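Local coordinates for protein serine racemase (Enterococcus faecalis, PDB 4ECL) that is a racemase of the alanine racemase family, here its cytoplasmic part, with a TIM-barrel N-terminal domain and a separate C-terminal domain rich in strands, at residues E48-L53 against I70-Y75; A64-G69 against Y98-T103. All coordinates share one frame; numbering follows the deposited sequence.

Contact 1: E48-L53 against I70-Y75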
loop_
_atom_site.group_PDB
_atom_site.type_symbol
_atom_site.label_atom_id
_atom_site.label_comp_id
_atom_site.label_asym_id
_atom_site.label_seq_id
_atom_site.Cartn_x
_atom_site.Cartn_y
_atom_site.Cartn_z
ATOM N N GLU A 48 -6.505 -12.309 11.401
ATOM C CA GLU A 48 -7.002 -13.580 10.908
ATOM C C GLU A 48 -5.925 -14.643 11.015
ATOM O O GLU A 48 -6.159 -15.715 11.561
ATOM C CB GLU A 48 -7.490 -13.447 9.460
ATOM C CG GLU A 48 -8.790 -12.648 9.307
ATOM C CD GLU A 48 -8.587 -11.127 9.338
ATOM O OE1 GLU A 48 -7.428 -10.654 9.260
ATOM O OE2 GLU A 48 -9.600 -10.401 9.442
ATOM N N VAL A 49 -4.737 -14.333 10.514
ATOM C CA VAL A 49 -3.686 -15.329 10.427
ATOM C C VAL A 49 -3.141 -15.754 11.787
ATOM O O VAL A 49 -3.058 -16.948 12.086
ATOM C CB VAL A 49 -2.552 -14.858 9.517
ATOM C CG1 VAL A 49 -1.307 -15.728 9.709
ATOM C CG2 VAL A 49 -3.013 -14.877 8.085
ATOM N N THR A 50 -2.787 -14.780 12.615
ATOM C CA THR A 50 -2.122 -15.068 13.880
ATOM C C THR A 50 -3.012 -15.806 14.882
ATOM O O THR A 50 -2.553 -16.734 15.555
ATOM C CB THR A 50 -1.515 -13.794 14.522
ATOM O OG1 THR A 50 -0.793 -13.048 13.532
ATOM C CG2 THR A 50 -0.555 -14.169 15.625
ATOM N N THR A 51 -4.280 -15.420 14.986
ATOM C CA THR A 51 -5.180 -16.151 15.880
ATOM C C THR A 51 -5.304 -17.621 15.446
ATOM O O THR A 51 -5.301 -18.534 16.282
ATOM C CB THR A 51 -6.572 -15.499 15.965
ATOM O OG1 THR A 51 -7.125 -15.405 14.653
ATOM C CG2 THR A 51 -6.474 -14.101 16.562
ATOM N N TYR A 52 -5.384 -17.850 14.135
ATOM C CA TYR A 52 -5.476 -19.214 13.626
ATOM C C TYR A 52 -4.168 -19.989 13.864
ATOM O O TYR A 52 -4.192 -21.163 14.249
ATOM C CB TYR A 52 -5.862 -19.235 12.137
ATOM C CG TYR A 52 -6.159 -20.628 11.617
ATOM C CD1 TYR A 52 -7.371 -21.246 11.896
ATOM C CD2 TYR A 52 -5.221 -21.335 10.861
ATOM C CE1 TYR A 52 -7.648 -22.516 11.434
ATOM C CE2 TYR A 52 -5.494 -22.614 10.393
ATOM C CZ TYR A 52 -6.709 -23.195 10.685
ATOM O OH TYR A 52 -7.004 -24.460 10.232
ATOM N N LEU A 53 -3.035 -19.331 13.638
ATOM C CA LEU A 53 -1.738 -19.959 13.879
ATOM C C LEU A 53 -1.599 -20.417 15.321
ATOM O O LEU A 53 -1.151 -21.538 15.585
ATOM C CB LEU A 53 -0.598 -19.013 13.526
ATOM C CG LEU A 53 -0.433 -18.759 12.029
ATOM C CD1 LEU A 53 0.734 -17.801 11.759
ATOM C CD2 LEU A 53 -0.275 -20.080 11.279
ATOM N N ILE A 70 1.891 -5.169 20.221
ATOM C CA ILE A 70 0.800 -4.787 21.102
ATOM C C ILE A 70 -0.562 -5.191 20.490
ATOM O O ILE A 70 -1.445 -5.699 21.193
ATOM C CB ILE A 70 0.854 -3.270 21.393
ATOM C CG1 ILE A 70 2.064 -2.945 22.261
ATOM C CG2 ILE A 70 -0.397 -2.794 22.100
ATOM C CD1 ILE A 70 2.169 -1.461 22.583
ATOM N N ARG A 71 -0.717 -4.987 19.182
ATOM C CA ARG A 71 -1.940 -5.417 18.493
ATOM C C ARG A 71 -2.195 -6.915 18.653
ATOM O O ARG A 71 -3.326 -7.326 18.906
ATOM C CB ARG A 71 -1.905 -5.037 17.014
ATOM C CG ARG A 71 -2.330 -3.594 16.764
ATOM C CD ARG A 71 -1.995 -3.157 15.354
ATOM N NE ARG A 71 -2.729 -3.929 14.364
ATOM C CZ ARG A 71 -2.264 -4.222 13.155
ATOM N NH1 ARG A 71 -1.051 -3.817 12.789
ATOM N NH2 ARG A 71 -3.006 -4.931 12.315
ATOM N N LEU A 72 -1.139 -7.721 18.537
ATOM C CA LEU A 72 -1.267 -9.167 18.712
ATOM C C LEU A 72 -1.805 -9.499 20.086
ATOM O O LEU A 72 -2.707 -10.326 20.221
ATOM C CB LEU A 72 0.063 -9.872 18.488
ATOM C CG LEU A 72 0.589 -9.784 17.060
ATOM C CD1 LEU A 72 1.759 -10.734 16.904
ATOM C CD2 LEU A 72 -0.543 -10.163 16.117
ATOM N N ARG A 73 -1.258 -8.844 21.101
ATOM C CA ARG A 73 -1.713 -9.028 22.477
ATOM C C ARG A 73 -3.191 -8.676 22.615
ATOM O O ARG A 73 -3.932 -9.335 23.347
ATOM C CB ARG A 73 -0.881 -8.172 23.445
ATOM C CG ARG A 73 0.568 -8.643 23.646
ATOM C CD ARG A 73 0.616 -10.088 24.135
ATOM N NE ARG A 73 1.970 -10.510 24.498
ATOM C CZ ARG A 73 2.441 -11.743 24.343
ATOM N NH1 ARG A 73 1.668 -12.686 23.820
ATOM N NH2 ARG A 73 3.689 -12.033 24.704
ATOM N N LYS A 74 -3.613 -7.627 21.914
ATOM C CA LYS A 74 -5.011 -7.218 21.941
ATOM C C LYS A 74 -5.890 -8.207 21.184
ATOM O O LYS A 74 -7.083 -8.307 21.452
ATOM C CB LYS A 74 -5.182 -5.808 21.369
ATOM C CG LYS A 74 -4.609 -4.706 22.257
ATOM C CD LYS A 74 -4.471 -3.386 21.505
ATOM C CE LYS A 74 -3.891 -2.282 22.408
ATOM N NZ LYS A 74 -3.603 -1.007 21.673
ATOM N N TYR A 75 -5.307 -8.934 20.233
ATOM C CA TYR A 75 -6.059 -9.969 19.513
ATOM C C TYR A 75 -6.205 -11.234 20.355
ATOM O O TYR A 75 -6.863 -12.181 19.947
ATOM C CB TYR A 75 -5.382 -10.325 18.186
ATOM C CG TYR A 75 -5.352 -9.201 17.177
ATOM C CD1 TYR A 75 -6.257 -8.142 17.253
ATOM C CD2 TYR A 75 -4.428 -9.204 16.138
ATOM C CE1 TYR A 75 -6.235 -7.115 16.322
ATOM C CE2 TYR A 75 -4.394 -8.180 15.208
ATOM C CZ TYR A 75 -5.300 -7.141 15.304
ATOM O OH TYR A 75 -5.265 -6.126 14.374
#

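Contact 2: A64-G69 against Y98-T103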
loop_
_atom_site.group_PDB
_atom_site.type_symbol
_atom_site.label_atom_id
_atom_site.label_comp_id
_atom_site.label_asym_id
_atom_site.label_seq_id
_atom_site.Cartn_x
_atom_site.Cartn_y
_atom_site.Cartn_z
ATOM N N ALA A 64 7.488 -6.658 13.125
ATOM C CA ALA A 64 8.498 -5.638 12.836
ATOM C C ALA A 64 8.588 -4.570 13.917
ATOM O O ALA A 64 9.655 -3.991 14.138
ATOM C CB ALA A 64 8.233 -4.979 11.481
ATOM N N THR A 65 7.462 -4.273 14.560
ATOM C CA THR A 65 7.392 -3.123 15.454
ATOM C C THR A 65 6.621 -3.447 16.716
ATOM O O THR A 65 5.828 -4.378 16.734
ATOM C CB THR A 65 6.679 -1.927 14.789
ATOM O OG1 THR A 65 5.273 -2.192 14.726
ATOM C CG2 THR A 65 7.223 -1.666 13.378
ATOM N N ILE A 66 6.852 -2.665 17.769
ATOM C CA ILE A 66 6.132 -2.831 19.027
ATOM C C ILE A 66 4.616 -2.651 18.852
ATOM O O ILE A 66 3.826 -3.300 19.540
ATOM C CB ILE A 66 6.643 -1.859 20.115
ATOM C CG1 ILE A 66 5.982 -2.172 21.460
ATOM C CG2 ILE A 66 6.394 -0.395 19.705
ATOM C CD1 ILE A 66 6.581 -1.416 22.625
ATOM N N ASP A 67 4.207 -1.783 17.931
ATOM C CA ASP A 67 2.772 -1.562 17.710
ATOM C C ASP A 67 2.084 -2.786 17.100
ATOM O O ASP A 67 0.931 -3.087 17.414
ATOM C CB ASP A 67 2.540 -0.308 16.877
ATOM C CG ASP A 67 3.132 0.923 17.532
ATOM O OD1 ASP A 67 2.465 1.500 18.413
ATOM O OD2 ASP A 67 4.281 1.277 17.196
ATOM N N GLU A 68 2.793 -3.493 16.234
ATOM C CA GLU A 68 2.316 -4.792 15.777
ATOM C C GLU A 68 2.220 -5.776 16.934
ATOM O O GLU A 68 1.225 -6.480 17.067
ATOM C CB GLU A 68 3.220 -5.336 14.682
ATOM C CG GLU A 68 3.039 -4.592 13.377
ATOM C CD GLU A 68 3.991 -5.072 12.318
ATOM O OE1 GLU A 68 4.985 -5.725 12.685
ATOM O OE2 GLU A 68 3.750 -4.802 11.123
ATOM N N GLY A 69 3.248 -5.811 17.775
ATOM C CA GLY A 69 3.264 -6.697 18.931
ATOM C C GLY A 69 2.126 -6.440 19.912
ATOM O O GLY A 69 1.473 -7.372 20.389
ATOM N N TYR A 98 3.326 -5.654 28.082
ATOM C CA TYR A 98 2.805 -6.553 27.063
ATOM C C TYR A 98 3.696 -7.766 26.825
ATOM O O TYR A 98 3.455 -8.540 25.888
ATOM C CB TYR A 98 2.544 -5.803 25.758
ATOM C CG TYR A 98 1.402 -4.820 25.875
ATOM C CD1 TYR A 98 0.112 -5.258 26.155
ATOM C CD2 TYR A 98 1.612 -3.458 25.713
ATOM C CE1 TYR A 98 -0.942 -4.363 26.268
ATOM C CE2 TYR A 98 0.565 -2.554 25.824
ATOM C CZ TYR A 98 -0.707 -3.011 26.101
ATOM O OH TYR A 98 -1.747 -2.115 26.213
ATOM N N GLU A 99 4.704 -7.928 27.680
ATOM C CA GLU A 99 5.591 -9.091 27.647
ATOM C C GLU A 99 6.129 -9.360 26.252
ATOM O O GLU A 99 6.172 -10.496 25.797
ATOM C CB GLU A 99 4.879 -10.336 28.163
ATOM C CG GLU A 99 4.600 -10.346 29.654
ATOM C CD GLU A 99 3.967 -11.660 30.103
ATOM O OE1 GLU A 99 2.978 -11.623 30.871
ATOM O OE2 GLU A 99 4.454 -12.734 29.680
ATOM N N LEU A 100 6.526 -8.302 25.568
ATOM C CA LEU A 100 7.107 -8.440 24.247
ATOM C C LEU A 100 8.613 -8.652 24.356
ATOM O O LEU A 100 9.253 -8.083 25.228
ATOM C CB LEU A 100 6.787 -7.194 23.431
ATOM C CG LEU A 100 5.269 -6.978 23.388
ATOM C CD1 LEU A 100 4.902 -5.654 22.740
ATOM C CD2 LEU A 100 4.586 -8.148 22.667
ATOM N N THR A 101 9.166 -9.489 23.486
ATOM C CA THR A 101 10.604 -9.720 23.451
ATOM C C THR A 101 11.202 -8.748 22.443
ATOM O O THR A 101 10.705 -8.657 21.311
ATOM C CB THR A 101 10.931 -11.172 23.032
ATOM O OG1 THR A 101 10.262 -12.085 23.911
ATOM C CG2 THR A 101 12.423 -11.425 23.102
ATOM N N GLN A 102 12.243 -8.013 22.856
ATOM C CA GLN A 102 12.835 -6.964 22.025
ATOM C C GLN A 102 14.166 -7.369 21.403
ATOM O O GLN A 102 15.012 -7.973 22.069
ATOM C CB GLN A 102 13.019 -5.686 22.846
ATOM C CG GLN A 102 13.724 -4.566 22.101
ATOM C CD GLN A 102 12.958 -4.118 20.882
ATOM O OE1 GLN A 102 11.739 -3.956 20.936
ATOM N NE2 GLN A 102 13.662 -3.925 19.768
ATOM N N THR A 103 14.360 -7.041 20.126
ATOM C CA THR A 103 15.665 -7.252 19.496
ATOM C C THR A 103 16.673 -6.187 19.946
ATOM O O THR A 103 16.400 -4.988 19.860
ATOM C CB THR A 103 15.579 -7.192 17.969
ATOM O OG1 THR A 103 14.858 -8.328 17.478
ATOM C CG2 THR A 103 16.975 -7.167 17.348
#

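Contact 1: E48-L53 against I70-Y75
Two helices on the outside of the TIM-type barrel meet here, 46-55 and 66-74, through T50 and T51 on one side and L72 and Y75 on the other. The branched end of T50 faces CD2 of L72: T50 OG1 stands 3.9 Å from L72 CD2, and T50 CG2 is 4.0 Å from that same methyl, so a single leucine carbon lies against both branches of the threonine. The two side chains cross at about a right angle. T50 OG1, though against a leucine methyl, is satisfied by a bond to M46 O.

The helices belong to successive beta-alpha units, and strand 60-63 runs between them in the chain; F61 of this strand packs on T50 and V63 on L72. The next residue, T51, directs CG2 at Y75, 3.9 Å from Y75 O and 4.3 Å from Y75 CB. With T51 OG1 between the backbone N and the carbonyl carbon (chi1 57°), the hydroxyl bonds to Y47 O while the methyl is left to face Y75. The ring of Y75 lies edge-to-face with that of Y47, and its OH receives a weak bond from R71 NE (3.4 Å); the R71 guanidinium also pairs with E40.

Contact 2: A64-G69 against Y98-T103
L100 lays its two methyls over the backbone of helix 66-74 at G69, where the absence of a side chain lets the leucine come close. Its CD1 is 4.0 Å from G69 C, and CD2 lies 3.9 Å from G69 O. With CG1 anti to the backbone N (chi1 -173°), I66, on the same helix, brings that carbon to 3.9 Å from L100 CD1, and the two side chains cross at about a right angle. No hydrogen bond joins the two segments, and the three touching residues are all buried.

Just before I66 the helix begins with a capping box: T65 OG1 accepts from E68 N at 3.2 Å, nearly straight at 166°, and T65 N returns a weak bond to E68 OE1 at 3.4 Å. E68 OE1 also takes the N-H of A64 at 2.7 Å, nearly along its C-O axis, while E68 OE2 accepts from A39 N and forms a salt bridge with R367 of the second subunit. At the other segment, E99 adopts positive phi as the C-prime residue of a Schellman motif that closes helix 92-97, and the chain then turns into strand 101-104. L100 thus sits where helices 66-74 and 92-97 meet the parallel barrel sheet, packed also against L95 of the second helix and against I81 and I83 of strand 80-83.

Both contacts use helix 66-74, contact 1 near its C-terminal end and contact 2 near its N-terminal end, and their centres lie about 13 Å apart. Contact 2 is fully buried and apolar where it crosses, aliphatic side chains meeting one another and a glycine backbone. Contact 1 is only partly buried: T50 and L72 are inside, whereas T51 and Y75 are partly exposed, and threonine hydroxyls turned back to their own helix mark its chemistry. Contact 1 joins helix 66-74 to helix 46-55, contact 2 to the segment leading into strand 101-104. Between them, R73 bonds to the carbonyls of Y98 and E99, and I70 packs on Y98 and L100.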